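Local coordinates for protein nucleoside 2-deoxyribosyltransferase (Enterococcus faecalis, PDB 7M5H) that belongs to the nucleoside 2-deoxyribosyltransferase family and probably cleaves the N-glycosidic bond of deoxynucleotides, perhaps 5-hydroxymethyl-dUMP, at residues Y8-L13 against A84-E89; L68-L73 against K96-V101. All blocks are in the same frame, centred on the assembly; numbering follows the deposited sequence. Where two conformers were deposited one is given.

Contact 1. Residues Y8-L13 against A84-E89; sequences YFAGPL and AGVASE. With GOL (glycerol), chain G.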
loop_
_atom_site.group_PDB
_atom_site.type_symbol
_atom_site.label_atom_id
_atom_site.label_comp_id
_atom_site.label_asym_id
_atom_site.label_seq_id
_atom_site.Cartn_x
_atom_site.Cartn_y
_atom_site.Cartn_z
ATOM N N TYR B 8 -17.391 12.401 12.800
ATOM C CA TYR B 8 -16.078 11.796 12.979
ATOM C C TYR B 8 -15.315 11.911 11.667
ATOM O O TYR B 8 -15.799 11.461 10.623
ATOM C CB TYR B 8 -16.191 10.333 13.407
ATOM C CG TYR B 8 -14.854 9.677 13.670
ATOM C CD1 TYR B 8 -14.239 9.781 14.911
ATOM C CD2 TYR B 8 -14.205 8.954 12.677
ATOM C CE1 TYR B 8 -13.015 9.186 15.155
ATOM C CE2 TYR B 8 -12.981 8.355 12.911
ATOM C CZ TYR B 8 -12.392 8.473 14.152
ATOM O OH TYR B 8 -11.174 7.878 14.391
ATOM N N PHE B 9 -14.131 12.512 11.720
ATOM C CA PHE B 9 -13.300 12.718 10.536
ATOM C C PHE B 9 -12.303 11.568 10.451
ATOM O O PHE B 9 -11.314 11.531 11.188
ATOM C CB PHE B 9 -12.598 14.069 10.594
ATOM C CG PHE B 9 -11.974 14.485 9.294
ATOM C CD1 PHE B 9 -12.691 15.235 8.377
ATOM C CD2 PHE B 9 -10.673 14.124 8.986
ATOM C CE1 PHE B 9 -12.123 15.621 7.180
ATOM C CE2 PHE B 9 -10.097 14.506 7.790
ATOM C CZ PHE B 9 -10.824 15.255 6.885
ATOM N N ALA B 10 -12.564 10.628 9.546
ATOM C CA ALA B 10 -11.694 9.478 9.348
ATOM C C ALA B 10 -10.696 9.769 8.235
ATOM O O ALA B 10 -11.074 10.246 7.159
ATOM C CB ALA B 10 -12.513 8.230 9.014
ATOM N N GLY B 11 -9.426 9.480 8.497
ATOM C CA GLY B 11 -8.374 9.700 7.535
ATOM C C GLY B 11 -7.009 9.508 8.158
ATOM O O GLY B 11 -6.832 9.655 9.372
ATOM N N PRO B 12 -6.015 9.159 7.342
ATOM C CA PRO B 12 -4.644 9.075 7.856
ATOM C C PRO B 12 -4.195 10.425 8.395
ATOM O O PRO B 12 -4.552 11.477 7.861
ATOM C CB PRO B 12 -3.827 8.648 6.630
ATOM C CG PRO B 12 -4.664 9.046 5.452
ATOM C CD PRO B 12 -6.087 8.869 5.899
ATOM N N LEU B 13 -3.414 10.386 9.474
ATOM C CA LEU B 13 -3.045 11.589 10.216
ATOM C C LEU B 13 -1.605 11.497 10.703
ATOM O O LEU B 13 -1.267 11.968 11.793
ATOM C CB LEU B 13 -3.991 11.816 11.395
ATOM C CG LEU B 13 -4.022 10.707 12.454
ATOM C CD1 LEU B 13 -4.130 11.303 13.846
ATOM C CD2 LEU B 13 -5.156 9.725 12.204
ATOM N N ALA B 84 -5.855 1.426 6.120
ATOM C CA ALA B 84 -6.445 0.240 6.732
ATOM C C ALA B 84 -7.316 0.601 7.928
ATOM O O ALA B 84 -8.377 -0.000 8.136
ATOM C CB ALA B 84 -5.347 -0.741 7.145
ATOM N N GLY B 85 -6.885 1.576 8.729
ATOM C CA GLY B 85 -7.715 2.025 9.834
ATOM C C GLY B 85 -9.014 2.652 9.363
ATOM O O GLY B 85 -10.080 2.400 9.934
ATOM N N VAL B 86 -8.944 3.473 8.312
ATOM C CA VAL B 86 -10.148 4.077 7.748
ATOM C C VAL B 86 -11.083 3.003 7.213
ATOM O O VAL B 86 -12.302 3.059 7.420
ATOM C CB VAL B 86 -9.773 5.093 6.653
ATOM C CG1 VAL B 86 -11.019 5.612 5.949
ATOM C CG2 VAL B 86 -8.977 6.236 7.249
ATOM N N ALA B 87 -10.529 2.007 6.516
ATOM C CA ALA B 87 -11.352 0.927 5.983
ATOM C C ALA B 87 -12.063 0.173 7.100
ATOM O O ALA B 87 -13.243 -0.174 6.971
ATOM C CB ALA B 87 -10.493 -0.024 5.150
ATOM N N SER B 88 -11.363 -0.083 8.209
ATOM C CA SER B 88 -11.998 -0.752 9.342
ATOM C C SER B 88 -13.063 0.131 9.979
ATOM O O SER B 88 -14.135 -0.357 10.355
ATOM C CB SER B 88 -10.944 -1.153 10.375
ATOM O OG SER B 88 -10.112 -2.187 9.880
ATOM N N GLU B 89 -12.783 1.430 10.113
ATOM C CA GLU B 89 -13.770 2.346 10.678
ATOM C C GLU B 89 -15.012 2.440 9.802
ATOM O O GLU B 89 -16.123 2.607 10.319
ATOM C CB GLU B 89 -13.150 3.729 10.879
ATOM C CG GLU B 89 -12.184 3.809 12.053
ATOM C CD GLU B 89 -11.430 5.125 12.110
ATOM O OE1 GLU B 89 -11.256 5.761 11.049
ATOM O OE2 GLU B 89 -11.012 5.523 13.218
HETATM C C1 GOL G . -8.283 7.494 11.886
HETATM O O1 GOL G . -9.164 7.644 10.816
HETATM C C2 GOL G . -7.614 6.105 11.732
HETATM O O2 GOL G . -7.134 5.629 12.942
HETATM C C3 GOL G . -6.479 6.316 10.699
HETATM O O3 GOL G . -5.818 5.092 10.578
#
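Tyr8 and Glu89 meet because each first torsion sends its side chain across the gap between strand and helix. The Tyr8 ring carbon CG stands opposite the backbone N (chi1 -177°), which carries the hydroxyl from strand 5-10 out to the helix. With CG opposite its carbonyl carbon (chi1 -74°) and the chain extended beyond it, Glu89 brings its carboxylate to the phenol. This is the C-terminal edge of the parallel sheet of a Rossmann-like fold, where the loop after a strand and the start of a helix form a pocket.

Tyr8 OH and Glu89 OE2 are hydrogen-bonded at 2.6 Å. Ring and carboxylate planes are 88° apart, almost perpendicular. Asp63 OD1 of helix 56-68 is a second hydrogen-bond partner within reach of the same hydroxyl. The other carboxylate oxygen, Glu89 OE1, sits 3.4 Å from Ala10 CB. It also accepts a hydrogen bond of 2.8 Å from O1 of a bound glycerol.

One helical turn before Glu89, Val86 packs against the loop that follows the strand. Its CG2 branch lies beside its own backbone N and reaches Gly11 N at 3.5 Å. Pro12 CD touches the same methyl at 4.1 Å. Ala10 CB meets the other branch, Val86 CG1, more loosely.

The glycerol probably comes from the crystallisation liquor. It lies where a substrate might be expected in this family, and Asp83 OD2 also binds it. Tyr135 of the second subunit packs on Glu89, so the pocket lies close to a subunit interface. Glycerol O1 links the two segments: besides donating to Glu89 OE1, it accepts a 3.0 Å hydrogen bond from Gly11 N.

Contact 2. Residues L68-L73 against K96-V101; sequences LASDLL and KGIPVV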
loop_
_atom_site.group_PDB
_atom_site.type_symbol
_atom_site.label_atom_id
_atom_site.label_comp_id
_atom_site.label_asym_id
_atom_site.label_seq_id
_atom_site.Cartn_x
_atom_site.Cartn_y
_atom_site.Cartn_z
ATOM N N LEU B 68 -18.480 5.510 17.209
ATOM C CA LEU B 68 -19.845 5.136 17.563
ATOM C C LEU B 68 -20.650 6.301 18.121
ATOM O O LEU B 68 -21.882 6.280 18.035
ATOM C CB LEU B 68 -19.828 3.989 18.575
ATOM C CG LEU B 68 -19.182 2.681 18.114
ATOM C CD1 LEU B 68 -19.373 1.587 19.156
ATOM C CD2 LEU B 68 -19.741 2.251 16.770
ATOM N N ALA B 69 -19.993 7.310 18.691
ATOM C CA ALA B 69 -20.693 8.468 19.230
ATOM C C ALA B 69 -21.037 9.503 18.168
ATOM O O ALA B 69 -21.631 10.535 18.502
ATOM C CB ALA B 69 -19.852 9.121 20.331
ATOM N N SER B 70 -20.699 9.255 16.909
ATOM C CA SER B 70 -20.910 10.220 15.843
ATOM C C SER B 70 -22.219 9.945 15.114
ATOM O O SER B 70 -22.721 8.817 15.096
ATOM C CB SER B 70 -19.748 10.194 14.848
ATOM O OG SER B 70 -19.678 8.947 14.178
ATOM N N ASP B 71 -22.772 10.999 14.517
ATOM C CA ASP B 71 -23.960 10.883 13.681
ATOM C C ASP B 71 -23.614 10.715 12.210
ATOM O O ASP B 71 -24.444 10.218 11.442
ATOM C CB ASP B 71 -24.851 12.117 13.850
ATOM C CG ASP B 71 -25.277 12.338 15.287
ATOM O OD1 ASP B 71 -25.814 11.393 15.901
ATOM O OD2 ASP B 71 -25.067 13.456 15.802
ATOM N N LEU B 72 -22.408 11.117 11.813
ATOM C CA LEU B 72 -21.960 11.051 10.431
ATOM C C LEU B 72 -20.452 10.861 10.430
ATOM O O LEU B 72 -19.748 11.449 11.254
ATOM C CB LEU B 72 -22.338 12.322 9.660
ATOM C CG LEU B 72 -21.754 12.475 8.255
ATOM C CD1 LEU B 72 -22.349 11.440 7.311
ATOM C CD2 LEU B 72 -21.971 13.884 7.725
ATOM N N LEU B 73 -19.962 10.040 9.509
ATOM C CA LEU B 73 -18.538 9.769 9.379
ATOM C C LEU B 73 -18.058 10.309 8.039
ATOM O O LEU B 73 -18.586 9.932 6.988
ATOM C CB LEU B 73 -18.254 8.271 9.497
ATOM C CG LEU B 73 -16.789 7.839 9.580
ATOM C CD1 LEU B 73 -16.579 6.913 10.766
ATOM C CD2 LEU B 73 -16.353 7.158 8.293
ATOM N N LYS B 96 -23.066 -0.515 12.200
ATOM C CA LYS B 96 -23.826 0.216 13.205
ATOM C C LYS B 96 -24.841 1.176 12.599
ATOM O O LYS B 96 -25.591 1.813 13.346
ATOM C CB LYS B 96 -22.877 0.986 14.128
ATOM C CG LYS B 96 -22.020 0.093 15.008
ATOM C CD LYS B 96 -22.874 -0.717 15.969
ATOM C CE LYS B 96 -22.014 -1.562 16.895
ATOM N NZ LYS B 96 -22.834 -2.340 17.863
ATOM N N GLY B 97 -24.887 1.295 11.274
ATOM C CA GLY B 97 -25.858 2.160 10.635
ATOM C C GLY B 97 -25.509 3.629 10.635
ATOM O O GLY B 97 -26.407 4.466 10.507
ATOM N N ILE B 98 -24.234 3.973 10.771
ATOM C CA ILE B 98 -23.791 5.362 10.768
ATOM C C ILE B 98 -23.403 5.729 9.337
ATOM O O ILE B 98 -22.489 5.099 8.780
ATOM C CB ILE B 98 -22.617 5.579 11.730
ATOM C CG1 ILE B 98 -23.046 5.256 13.165
ATOM C CG2 ILE B 98 -22.101 7.006 11.631
ATOM C CD1 ILE B 98 -21.919 5.321 14.174
ATOM N N PRO B 99 -24.055 6.710 8.717
ATOM C CA PRO B 99 -23.753 7.027 7.315
ATOM C C PRO B 99 -22.335 7.550 7.141
ATOM O O PRO B 99 -21.737 8.117 8.058
ATOM C CB PRO B 99 -24.792 8.099 6.960
ATOM C CG PRO B 99 -25.200 8.688 8.276
ATOM C CD PRO B 99 -25.126 7.560 9.264
ATOM N N VAL B 100 -21.801 7.350 5.937
ATOM C CA VAL B 100 -20.424 7.706 5.613
ATOM C C VAL B 100 -20.421 8.526 4.330
ATOM O O VAL B 100 -20.943 8.079 3.302
ATOM C CB VAL B 100 -19.528 6.466 5.452
ATOM C CG1 VAL B 100 -18.122 6.880 5.048
ATOM C CG2 VAL B 100 -19.505 5.650 6.736
ATOM N N VAL B 101 -19.830 9.717 4.387
ATOM C CA VAL B 101 -19.583 10.544 3.208
ATOM C C VAL B 101 -18.079 10.568 2.973
ATOM O O VAL B 101 -17.321 11.069 3.813
ATOM C CB VAL B 101 -20.141 11.965 3.379
ATOM C CG1 VAL B 101 -19.799 12.814 2.165
ATOM C CG2 VAL B 101 -21.646 11.921 3.593
#
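The ring of Pro99 has Asp71 O and Leu72 CD1 on the same side. Asp71 O lies 3.5 Å from Pro99 CD, and Leu72 CD1 is 4.1 Å from Pro99 CG. Elsewhere the ring packs on Asn143 and Arg160. The Leu73 residue is bonded through both its peptide groups. Its N donates to Pro99 O at 3.0 Å, and its O accepts from Val101 N at 2.9 Å. Val100 sits between these two bonds, as parallel pairing requires.

Leu73 and Val100 point to the same face of the sheet and lie side by side, with Leu73 CD2 3.7 Å from Val100 CG1. On the other face Leu72 has CG opposite its backbone N (chi1 171°). Although its first bond points away, CD1 turns back to Val101 CG2 at 3.8 Å.

Before the strands, Ile98 packs against the backbone of the loop between helix 56-68 and strand 72-76. Its CD1 reaches Ser70 O at 3.7 Å and also approaches Leu68 CA. Asp71 OD2 is hydrogen-bonded to Lys6 N. At the exposed end, Leu68 CD2 rests 3.6 Å from Lys96 CG, on the aliphatic part of the lysine.

Gly97 ends helix 84-96 in a Schellman motif and turns the chain into Ile98. Parallel strands 72-76 and 100-103, joined through helix 84-96, form a beta-alpha-beta crossover, the repeating unit of Rossmann-like folds.

How the contacts relate
Contact 1 lies near the centre of the chain, at the C-terminal edge of the sheet. Contact 2 lies farther out, where strands 72-76 and 100-103 begin, and its Leu68 and Lys96 end is exposed. Helix 84-96 serves both: its first turns form one side of contact 1, and the chain at its C-terminal end enters contact 2 with Lys96. The two also touch directly. Tyr8 N is probably hydrogen-bonded to Leu72 O at 3.0 Å, and Tyr8 CD2 packs on Leu73 CD1. Their chemistry differs. Contact 1 combines a buried acid–phenol pair with Val86 packing, and a glycerol happens to bind there; contact 2 relies on parallel strand bonds and aliphatic side chains.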